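Local atomic coordinates of CurD (Moorea producens 3L, PDB entry 5KP7), a protein that probably catalyses the aldol-type condensation characteristic of hydroxymethylglutaryl-CoA synthases and binds 4'-phosphopantetheine. Residues C248-A251 and Y252-Y255; G261-Y264 and R265-F268; H285-M288 and M289-L292; R294-P297 and A298-E301; E301-F304 and Q305-M309. The protein carries 3 engineered substitutions. All coordinates share one frame; numbering follows the deposited sequence.

Interaction 1 of 5, residues C248-A251 and Y252-Y255; sequences CENA and YRHY. With SO4 (sulfate ion), chain D.
Glu249 and Arg253, one turn apart on helix 237-258, run side by side and join their ends in a salt bridge. Arg253 NH2 gives a nearly straight hydrogen bond to Glu249 OE2 (2.8 Å, 168°), using the anti lone pair of that oxygen. The carboxylate oxygen lies in the guanidinium plane, yet the two flat groups are turned 71° apart, and one N-H and one oxygen carry the bridge. The glutamate reaches that far because its chain is fully extended, with CG anti to the backbone N (chi1 167°), while Arg253 bends at chi3. Asn250 lies alongside, its OD1 3.2 Å from Arg253 NH1; its ND2 is taken by Asp246 O. The second carboxylate oxygen, Glu249 OE1, forms a salt bridge with a basic side chain of another protein chain. Elsewhere on the helix, Tyr255 OH donates to O1 of a sulfate ion, probably from the crystallisation liquor, at 3.0 Å, and is also hydrogen-bonded to Ser360. Tyr252 turns inward onto Met288 and Phe358. A charge pair between residues i and i+4 outside and aromatic rings inside are typical of an amphipathic helix, here packed on the central sheet of a thiolase-like fold.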
# COMPACT_ATOMS: atom_id res chain seq x y z
N CYS A 248 0.48 11.32 8.56
CA CYS A 248 0.50 12.07 7.32
C CYS A 248 0.83 13.54 7.64
O CYS A 248 1.72 14.13 7.00
CB CYS A 248 -0.82 11.89 6.58
SG CYS A 248 -0.83 12.51 4.88
N GLU A 249 0.16 14.09 8.66
CA GLU A 249 0.43 15.46 9.13
C GLU A 249 1.86 15.64 9.66
O GLU A 249 2.56 16.59 9.28
CB GLU A 249 -0.59 15.85 10.21
CG GLU A 249 -0.23 17.11 10.99
CD GLU A 249 -1.32 17.63 11.92
OE1 GLU A 249 -2.41 17.02 12.06
OE2 GLU A 249 -1.08 18.71 12.53
N ASN A 250 2.26 14.75 10.57
CA ASN A 250 3.52 14.95 11.31
C ASN A 250 4.76 14.60 10.49
O ASN A 250 5.76 15.29 10.60
CB ASN A 250 3.52 14.20 12.65
CG ASN A 250 2.70 14.89 13.71
OD1 ASN A 250 3.09 15.92 14.23
ND2 ASN A 250 1.56 14.32 14.06
N ALA A 251 4.70 13.58 9.65
CA ALA A 251 5.82 13.31 8.74
C ALA A 251 6.05 14.46 7.75
O ALA A 251 7.19 14.87 7.48
CB ALA A 251 5.62 11.99 8.03
N TYR A 252 4.97 14.97 7.20
CA TYR A 252 5.07 16.12 6.30
C TYR A 252 5.61 17.35 7.03
O TYR A 252 6.44 18.07 6.47
CB TYR A 252 3.74 16.43 5.59
CG TYR A 252 3.90 17.60 4.63
CD1 TYR A 252 4.59 17.44 3.43
CD2 TYR A 252 3.43 18.88 4.95
CE1 TYR A 252 4.82 18.50 2.58
CE2 TYR A 252 3.65 19.93 4.10
CZ TYR A 252 4.34 19.73 2.92
OH TYR A 252 4.52 20.81 2.06
N ARG A 253 5.18 17.58 8.27
CA ARG A 253 5.69 18.73 9.05
C ARG A 253 7.20 18.63 9.19
O ARG A 253 7.91 19.62 9.07
CB ARG A 253 5.04 18.83 10.42
CG ARG A 253 5.63 19.98 11.25
CD ARG A 253 4.84 20.35 12.50
NE ARG A 253 3.45 20.68 12.17
CZ ARG A 253 2.37 19.96 12.52
NH1 ARG A 253 2.47 18.85 13.25
NH2 ARG A 253 1.17 20.38 12.15
N HIS A 254 7.70 17.42 9.46
CA HIS A 254 9.14 17.19 9.61
C HIS A 254 9.87 17.51 8.30
O HIS A 254 10.92 18.18 8.29
CB HIS A 254 9.38 15.75 10.09
CG HIS A 254 10.78 15.47 10.54
ND1 HIS A 254 11.39 14.25 10.37
CD2 HIS A 254 11.69 16.26 11.15
CE1 HIS A 254 12.61 14.29 10.87
NE2 HIS A 254 12.82 15.51 11.35
N TYR A 255 9.29 17.08 7.18
CA TYR A 255 9.86 17.40 5.87
C TYR A 255 9.86 18.94 5.66
O TYR A 255 10.87 19.51 5.23
CB TYR A 255 9.06 16.68 4.80
CG TYR A 255 9.41 16.95 3.36
CD1 TYR A 255 9.02 18.13 2.74
CD2 TYR A 255 10.07 15.98 2.58
CE1 TYR A 255 9.30 18.38 1.41
CE2 TYR A 255 10.35 16.21 1.25
CZ TYR A 255 9.96 17.41 0.65
OH TYR A 255 10.22 17.66 -0.68
S SO4 D . 11.50 20.89 -3.25
O1 SO4 D . 10.64 20.01 -2.42
O2 SO4 D . 12.74 20.16 -3.64
O3 SO4 D . 11.87 22.10 -2.48
O4 SO4 D . 10.75 21.30 -4.45

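Interaction 2 of 5, residues G261-Y264 and R265-F268; sequences GVDY and RESF
Asp263 turns its carboxylate over the start of 265-268, where OD2 accepts two successive backbone N-H groups. Glu266 N binds it at 2.8 Å with a nearly straight bond (167°), meeting the oxygen on its anti side. Arg265 N comes from above the carboxylate plane, 2.9 Å from the same Asp263 OD2 and more bent (132°). This is an Asx turn, and the backbone continues it: Ser267 N bonds to Asp263 O at 2.9 Å. Ser267 returns the grip from its side chain. Its OG, anti to its own carbonyl carbon (chi1 -59°), accepts from Asp263 N at 2.9 Å, so that Ser267 holds the Asp263 backbone at both its N-H and its carbonyl. Beside these bonds is apolar packing: Val262 CG2 touches Phe268 CZ at 3.7 Å and sits rather tightly against Ser267 CB (3.5 Å), which itself lies over one face of the Phe268 ring. Tyr264 O lies at the edge of that ring, near its plane. Asp263 OD1 forms a salt bridge with Lys293, and an alanine in place of the aspartate would probably leave two backbone N-H groups without their acceptor, Lys293 without its mate and the turn less firmly held. The turn lies in the loop between helix 237-258 and strand 270-273. Val262 and Phe268 pack on Tyr252 of that helix, Arg265 forms a salt bridge with Glu299, and Tyr264 packs on Met288 and Leu292 of helix 278-293 and on Leu271 and Phe273 of the strand.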
# COMPACT_ATOMS: atom_id res chain seq x y z
N GLY A 261 10.47 26.66 2.71
CA GLY A 261 9.62 27.28 1.69
C GLY A 261 8.77 26.31 0.90
O GLY A 261 8.04 26.72 -0.01
N VAL A 262 8.82 25.02 1.21
CA VAL A 262 7.99 24.06 0.49
C VAL A 262 6.50 24.33 0.75
O VAL A 262 6.12 24.77 1.84
CB VAL A 262 8.38 22.61 0.83
CG1 VAL A 262 7.91 22.20 2.23
CG2 VAL A 262 7.84 21.66 -0.22
N ASP A 263 5.69 24.12 -0.29
CA ASP A 263 4.24 24.34 -0.23
C ASP A 263 3.53 23.08 -0.67
O ASP A 263 3.88 22.53 -1.70
CB ASP A 263 3.84 25.51 -1.13
CG ASP A 263 2.37 25.85 -0.99
OD1 ASP A 263 2.06 26.75 -0.16
OD2 ASP A 263 1.54 25.24 -1.69
N TYR A 264 2.54 22.63 0.10
CA TYR A 264 1.90 21.35 -0.17
C TYR A 264 1.16 21.31 -1.51
O TYR A 264 1.07 20.26 -2.11
CB TYR A 264 0.94 20.99 0.96
CG TYR A 264 0.38 19.60 0.90
CD1 TYR A 264 1.18 18.48 1.21
CD2 TYR A 264 -0.94 19.38 0.59
CE1 TYR A 264 0.67 17.20 1.16
CE2 TYR A 264 -1.47 18.10 0.56
CZ TYR A 264 -0.66 17.02 0.86
OH TYR A 264 -1.15 15.75 0.85
N ARG A 265 0.65 22.45 -1.97
CA ARG A 265 0.08 22.53 -3.32
C ARG A 265 1.13 22.82 -4.37
O ARG A 265 1.23 22.12 -5.36
CB ARG A 265 -1.03 23.57 -3.42
CG ARG A 265 -1.65 23.61 -4.81
CD ARG A 265 -3.03 24.26 -4.87
NE ARG A 265 -3.12 25.41 -4.00
CZ ARG A 265 -4.23 25.83 -3.37
NH1 ARG A 265 -5.41 25.18 -3.48
NH2 ARG A 265 -4.17 26.91 -2.60
N GLU A 266 1.91 23.87 -4.16
CA GLU A 266 2.76 24.39 -5.23
C GLU A 266 4.02 23.59 -5.53
O GLU A 266 4.48 23.62 -6.65
CB GLU A 266 3.16 25.86 -4.96
CG GLU A 266 1.98 26.79 -4.84
CD GLU A 266 1.12 26.78 -6.09
OE1 GLU A 266 1.66 26.99 -7.21
OE2 GLU A 266 -0.11 26.55 -5.97
N SER A 267 4.57 22.87 -4.54
CA SER A 267 5.85 22.20 -4.74
C SER A 267 5.73 20.82 -5.34
O SER A 267 6.73 20.27 -5.77
CB SER A 267 6.59 22.10 -3.41
OG SER A 267 6.80 23.42 -2.91
N PHE A 268 4.54 20.23 -5.33
CA PHE A 268 4.35 18.84 -5.76
C PHE A 268 3.35 18.83 -6.89
O PHE A 268 2.21 19.22 -6.71
CB PHE A 268 3.89 17.95 -4.59
CG PHE A 268 4.79 18.05 -3.41
CD1 PHE A 268 6.04 17.45 -3.43
CD2 PHE A 268 4.43 18.81 -2.30
CE1 PHE A 268 6.90 17.57 -2.36
CE2 PHE A 268 5.29 18.95 -1.24
CZ PHE A 268 6.53 18.32 -1.26

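Interaction 3 of 5, residues H285-M288 and M289-L292; sequences HRNM and MRRL
His285 and Met289 lie side by side on the inward face of helix 278-293, an amphipathic helix whose side chains meet at i to i+3 and i to i+4 spacing. Met289 CG stands over one face of the imidazole, offset toward the rim, in a CH-pi contact 3.8 Å from the centroid of the His285 ring. The methionine gets there because its chain curls at every torsion, and its sulfur lies only obliquely to the ring. His285 NE2 is hydrogen-bonded to Asp303 of helix 297-307, which helps to fix the plane that Met289 covers. Next along the buried side, Met288 CE meets Leu292 CD1 at 3.8 Å; both side chains also pack on Tyr252 of helix 237-258. His285, Met288 and Met289 are buried, Leu292 less so; the backbone bonds include Leu292 N to Met288 O (2.9 Å). The other flank is polar and partly exposed. Arg286 and Arg290 point the same way, with Arg290 NH1 only 3.3 Å from Arg286 CD and the guanidinium planes 44° apart. The NH1 atoms of both form salt bridges with acidic side chains of another protein chain, so this face serves an interface. Arg291, partly exposed, lies near Arg253 of helix 237-258. There Met288 SD lies at the edge of the Arg291 guanidinium, near its plane, 3.5 Å from NH2.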
# COMPACT_ATOMS: atom_id res chain seq x y z
N HIS A 285 -5.86 13.41 1.83
CA HIS A 285 -5.52 14.56 1.01
C HIS A 285 -6.42 15.75 1.38
O HIS A 285 -5.94 16.87 1.49
CB HIS A 285 -5.66 14.20 -0.48
CG HIS A 285 -5.62 15.37 -1.40
ND1 HIS A 285 -6.76 15.95 -1.90
CD2 HIS A 285 -4.59 16.08 -1.92
CE1 HIS A 285 -6.45 16.97 -2.67
NE2 HIS A 285 -5.13 17.06 -2.71
N ARG A 286 -7.71 15.48 1.58
CA ARG A 286 -8.66 16.53 1.96
C ARG A 286 -8.25 17.15 3.30
O ARG A 286 -8.20 18.37 3.45
CB ARG A 286 -10.07 15.96 2.03
CG ARG A 286 -11.15 16.93 2.53
CD ARG A 286 -12.30 16.13 3.14
NE ARG A 286 -12.88 15.29 2.14
CZ ARG A 286 -13.22 14.00 2.22
NH1 ARG A 286 -13.18 13.28 3.33
NH2 ARG A 286 -13.70 13.46 1.11
N ASN A 287 -7.91 16.29 4.27
CA ASN A 287 -7.50 16.78 5.59
C ASN A 287 -6.24 17.65 5.50
O ASN A 287 -6.16 18.73 6.09
CB ASN A 287 -7.28 15.59 6.53
CG ASN A 287 -6.99 16.01 7.95
OD1 ASN A 287 -6.00 15.57 8.55
ND2 ASN A 287 -7.87 16.80 8.52
N MET A 288 -5.26 17.19 4.73
CA MET A 288 -4.05 17.98 4.52
C MET A 288 -4.31 19.34 3.85
O MET A 288 -3.78 20.36 4.28
CB MET A 288 -3.03 17.20 3.69
CG MET A 288 -2.51 15.93 4.37
SD MET A 288 -1.33 16.26 5.70
CE MET A 288 0.12 16.61 4.72
N MET A 289 -5.10 19.33 2.77
CA MET A 289 -5.44 20.57 2.05
C MET A 289 -6.23 21.55 2.93
O MET A 289 -5.95 22.76 2.91
CB MET A 289 -6.21 20.27 0.76
CG MET A 289 -5.36 19.62 -0.34
SD MET A 289 -4.08 20.70 -1.02
CE MET A 289 -5.05 21.85 -1.98
N ARG A 290 -7.19 21.05 3.70
CA ARG A 290 -7.99 21.89 4.63
C ARG A 290 -7.06 22.57 5.65
O ARG A 290 -7.15 23.78 5.86
CB ARG A 290 -9.07 21.02 5.32
CG ARG A 290 -10.24 21.68 6.06
CD ARG A 290 -11.40 20.66 6.28
NE ARG A 290 -10.91 19.36 6.79
CZ ARG A 290 -11.46 18.15 6.58
NH1 ARG A 290 -12.59 17.99 5.88
NH2 ARG A 290 -10.86 17.07 7.08
N ARG A 291 -6.14 21.82 6.25
CA ARG A 291 -5.29 22.36 7.31
C ARG A 291 -4.15 23.25 6.77
O ARG A 291 -3.92 24.36 7.28
CB ARG A 291 -4.73 21.23 8.17
CG ARG A 291 -4.06 21.70 9.48
CD ARG A 291 -3.49 20.52 10.25
NE ARG A 291 -2.81 19.62 9.33
CZ ARG A 291 -1.55 19.75 8.87
NH1 ARG A 291 -0.74 20.73 9.29
NH2 ARG A 291 -1.10 18.86 7.99
N LEU A 292 -3.48 22.81 5.71
CA LEU A 292 -2.29 23.52 5.23
C LEU A 292 -2.61 24.69 4.31
O LEU A 292 -1.91 25.69 4.31
CB LEU A 292 -1.34 22.56 4.52
CG LEU A 292 -0.72 21.50 5.43
CD1 LEU A 292 -0.09 20.39 4.60
CD2 LEU A 292 0.30 22.13 6.37

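Interaction 4 of 5, residues R294-P297 and A298-E301; sequences RAKP and AEIE
Lys296 O accepts from Ile300 N at 3.0 Å, an opening bond of helix 297-307, and Glu301 N follows with an equal one to Pro297 O. Lys296 holds the N-cap position, and Pro297, which has no N-H to offer, begins the first turn. Glu299, the third residue of the helix, accepts the N-H of Lys296 through OE1 at 3.3 Å, a long bond but very straight (173°). The Lys296 N-H approaches from well above the carboxylate plane. The first torsion (-170°) sends the extended Glu299 chain back past the helix start. This is the bond a capping box has on this side, without its reciprocal partner; the lysine side chain crosses the glutamate at about a right angle and returns no bond. Ala295, just before the cap, supplies an apolar counterpart. Its CB presses on Ile300 CG1 at 3.5 Å, tight for two carbons, in the relation of a hydrophobic staple. Glu299 OE2 is engaged by Arg265, so a lysine in its place would probably leave Lys296 N without its acceptor and set a like charge against that arginine. The capped end follows the short loop after helix 278-293. Ile300 packs back on His285, Arg286 and Met289 of that helix, and Glu299 ties the start of helix 297-307 to the loop ahead of strand 270-273.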
# COMPACT_ATOMS: atom_id res chain seq x y z
N ARG A 294 -6.10 25.86 3.74
CA ARG A 294 -7.46 26.39 3.99
C ARG A 294 -8.35 26.36 2.75
O ARG A 294 -9.16 27.28 2.50
CB ARG A 294 -7.38 27.81 4.54
CG ARG A 294 -6.51 27.91 5.76
CD ARG A 294 -6.07 29.34 6.00
NE ARG A 294 -5.86 29.56 7.42
CZ ARG A 294 -6.82 29.80 8.32
NH1 ARG A 294 -8.11 29.87 7.97
NH2 ARG A 294 -6.48 29.98 9.60
N ALA A 295 -8.19 25.29 1.96
CA ALA A 295 -8.86 25.19 0.67
C ALA A 295 -10.33 24.85 0.86
O ALA A 295 -10.69 24.17 1.83
CB ALA A 295 -8.18 24.13 -0.19
N LYS A 296 -11.15 25.31 -0.07
CA LYS A 296 -12.60 25.05 -0.05
C LYS A 296 -12.88 23.68 -0.68
O LYS A 296 -12.03 23.16 -1.39
CB LYS A 296 -13.32 26.13 -0.84
CG LYS A 296 -13.20 27.52 -0.22
CD LYS A 296 -13.68 28.62 -1.16
CE LYS A 296 -15.13 28.43 -1.61
NZ LYS A 296 -15.65 29.62 -2.34
N PRO A 297 -14.07 23.08 -0.40
CA PRO A 297 -14.32 21.69 -0.84
C PRO A 297 -14.19 21.47 -2.36
O PRO A 297 -13.56 20.49 -2.76
CB PRO A 297 -15.77 21.42 -0.38
CG PRO A 297 -15.96 22.35 0.79
CD PRO A 297 -15.19 23.60 0.42
N ALA A 298 -14.74 22.35 -3.20
CA ALA A 298 -14.62 22.16 -4.67
C ALA A 298 -13.15 22.20 -5.15
O ALA A 298 -12.72 21.36 -5.93
CB ALA A 298 -15.48 23.15 -5.43
N GLU A 299 -12.40 23.16 -4.64
CA GLU A 299 -10.98 23.34 -4.91
C GLU A 299 -10.19 22.07 -4.51
O GLU A 299 -9.34 21.58 -5.27
CB GLU A 299 -10.54 24.51 -4.06
CG GLU A 299 -9.17 25.12 -4.26
CD GLU A 299 -8.96 26.31 -3.28
OE1 GLU A 299 -9.95 26.88 -2.70
OE2 GLU A 299 -7.78 26.67 -3.05
N ILE A 300 -10.53 21.52 -3.35
CA ILE A 300 -9.86 20.30 -2.87
C ILE A 300 -10.16 19.15 -3.81
O ILE A 300 -9.24 18.37 -4.15
CB ILE A 300 -10.27 19.95 -1.42
CG1 ILE A 300 -9.65 21.01 -0.48
CG2 ILE A 300 -9.86 18.53 -1.04
CD1 ILE A 300 -10.01 20.85 0.99
N GLU A 301 -11.42 19.01 -4.23
CA GLU A 301 -11.79 17.91 -5.11
C GLU A 301 -11.10 18.02 -6.47
O GLU A 301 -10.66 17.00 -7.03
CB GLU A 301 -13.32 17.77 -5.23
CG GLU A 301 -13.80 16.75 -6.29
CD GLU A 301 -13.29 15.33 -6.13
OE1 GLU A 301 -12.74 14.97 -5.05
OE2 GLU A 301 -13.39 14.56 -7.13

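Interaction 5 of 5, residues E301-F304 and Q305-M309; sequences EADF and QRRVM
Asp303 and Arg307, one helical turn apart, join by a side-on grip of two nitrogens on two oxygens. Arg307 NE donates to Asp303 OD1 at 2.9 Å, on its syn side, and Arg307 NH1 to Asp303 OD2 at 2.9 Å through the syn lone pair. Only the second lies in the guanidinium plane; the planes of the two groups stand 50° apart. Arg306 NH1 adds a further salt bridge to Asp303 OD1, at 2.8 Å, so that this oxygen serves two arginines. OD2 is in turn hydrogen-bonded to His285, which leaves the buried carboxylate satisfied at both oxygens and probably stabilised as an anion. The CG of Arg307 also lies over the centre of the Arg306 guanidinium. A second doubly used acceptor is Phe304 O, which takes Val308 N and Met309 N, each at 2.9 Å, from opposite faces of its plane. The Phe304 ring crosses the Val308 side chain at about a right angle, with CE1 touching Val308 CG1 at 3.6 Å, and Met309 SD stands obliquely beside the ring in a Met-aromatic contact. Arg307 NH2 is hydrogen-bonded to the carbonyls of Tyr264 and Phe268, and its backbone pairs with Leu271 of strand 270-273. The segment thus joins helix 297-307 to that strand, to helix 278-293 through His285, and to helix 309-318, where Phe304 meets Leu312.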
# COMPACT_ATOMS: atom_id res chain seq x y z
N GLU A 301 -11.42 19.01 -4.23
CA GLU A 301 -11.79 17.91 -5.11
C GLU A 301 -11.10 18.02 -6.47
O GLU A 301 -10.66 17.00 -7.03
CB GLU A 301 -13.32 17.77 -5.23
CG GLU A 301 -13.80 16.75 -6.29
CD GLU A 301 -13.29 15.33 -6.13
OE1 GLU A 301 -12.74 14.97 -5.05
OE2 GLU A 301 -13.39 14.56 -7.13
N ALA A 302 -11.01 19.24 -7.02
CA ALA A 302 -10.28 19.44 -8.28
C ALA A 302 -8.80 19.07 -8.11
O ALA A 302 -8.21 18.43 -8.98
CB ALA A 302 -10.41 20.87 -8.77
N ASP A 303 -8.22 19.46 -6.97
CA ASP A 303 -6.83 19.17 -6.68
C ASP A 303 -6.62 17.66 -6.53
O ASP A 303 -5.61 17.12 -7.03
CB ASP A 303 -6.37 19.92 -5.42
CG ASP A 303 -4.87 19.81 -5.21
OD1 ASP A 303 -4.09 20.42 -6.00
OD2 ASP A 303 -4.46 19.10 -4.29
N PHE A 304 -7.57 16.98 -5.87
CA PHE A 304 -7.54 15.53 -5.75
C PHE A 304 -7.48 14.85 -7.14
O PHE A 304 -6.64 13.98 -7.40
CB PHE A 304 -8.73 15.01 -4.96
CG PHE A 304 -8.83 13.52 -4.95
CD1 PHE A 304 -8.00 12.77 -4.15
CD2 PHE A 304 -9.73 12.87 -5.78
CE1 PHE A 304 -8.08 11.38 -4.15
CE2 PHE A 304 -9.81 11.48 -5.79
CZ PHE A 304 -8.99 10.74 -4.98
N GLN A 305 -8.38 15.26 -8.03
CA GLN A 305 -8.41 14.62 -9.34
C GLN A 305 -7.13 14.85 -10.12
O GLN A 305 -6.65 13.95 -10.81
CB GLN A 305 -9.63 15.06 -10.16
CG GLN A 305 -9.86 14.16 -11.37
CD GLN A 305 -11.10 14.51 -12.14
OE1 GLN A 305 -12.18 13.99 -11.88
NE2 GLN A 305 -10.99 15.46 -13.10
N ARG A 306 -6.59 16.06 -10.02
CA ARG A 306 -5.38 16.42 -10.77
C ARG A 306 -4.14 15.72 -10.24
O ARG A 306 -3.35 15.21 -11.03
CB ARG A 306 -5.16 17.93 -10.71
CG ARG A 306 -3.95 18.42 -11.50
CD ARG A 306 -3.86 19.93 -11.58
NE ARG A 306 -3.82 20.54 -10.25
CZ ARG A 306 -2.73 20.90 -9.56
NH1 ARG A 306 -2.90 21.47 -8.36
NH2 ARG A 306 -1.50 20.74 -10.04
N ARG A 307 -3.96 15.72 -8.92
CA ARG A 307 -2.68 15.35 -8.32
C ARG A 307 -2.64 13.96 -7.68
O ARG A 307 -1.56 13.42 -7.50
CB ARG A 307 -2.23 16.38 -7.29
CG ARG A 307 -2.02 17.79 -7.85
CD ARG A 307 -1.06 18.60 -7.00
NE ARG A 307 -1.65 18.92 -5.71
CZ ARG A 307 -0.99 19.12 -4.56
NH1 ARG A 307 -1.68 19.42 -3.47
NH2 ARG A 307 0.33 19.08 -4.50
N VAL A 308 -3.80 13.42 -7.32
CA VAL A 308 -3.86 12.19 -6.53
C VAL A 308 -4.52 11.04 -7.30
O VAL A 308 -4.05 9.90 -7.23
CB VAL A 308 -4.59 12.44 -5.21
CG1 VAL A 308 -4.52 11.19 -4.34
CG2 VAL A 308 -4.01 13.64 -4.50
N MET A 309 -5.59 11.30 -8.04
CA MET A 309 -6.24 10.24 -8.78
C MET A 309 -5.30 9.42 -9.71
O MET A 309 -5.46 8.19 -9.81
CB MET A 309 -7.46 10.80 -9.52
CG MET A 309 -8.38 9.78 -10.07
SD MET A 309 -9.29 8.87 -8.77
CE MET A 309 -9.20 7.37 -9.69

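Interactions 1 and 3 lie within helices, 4 and 5 at the start and end of one, and 2 in the loop ahead of strand 270-273. Interactions 1 and 3 share a layout: charged ends on one flank, where each meets another protein chain, and aromatic or sulfur-bearing side chains toward the core; Tyr252 and Met288 join them. Interactions 4 and 5 share Glu301, yet the first is a cap nearer the surface, with Ala295 and Ile300 buried, and the second centres on a buried carboxylate. Interaction 2 links the set: Arg265 reaches Glu299 of interaction 4, and the carbonyls of Tyr264 and Phe268 meet Arg307 of interaction 5. His285 ties interaction 3 to the same carboxylate.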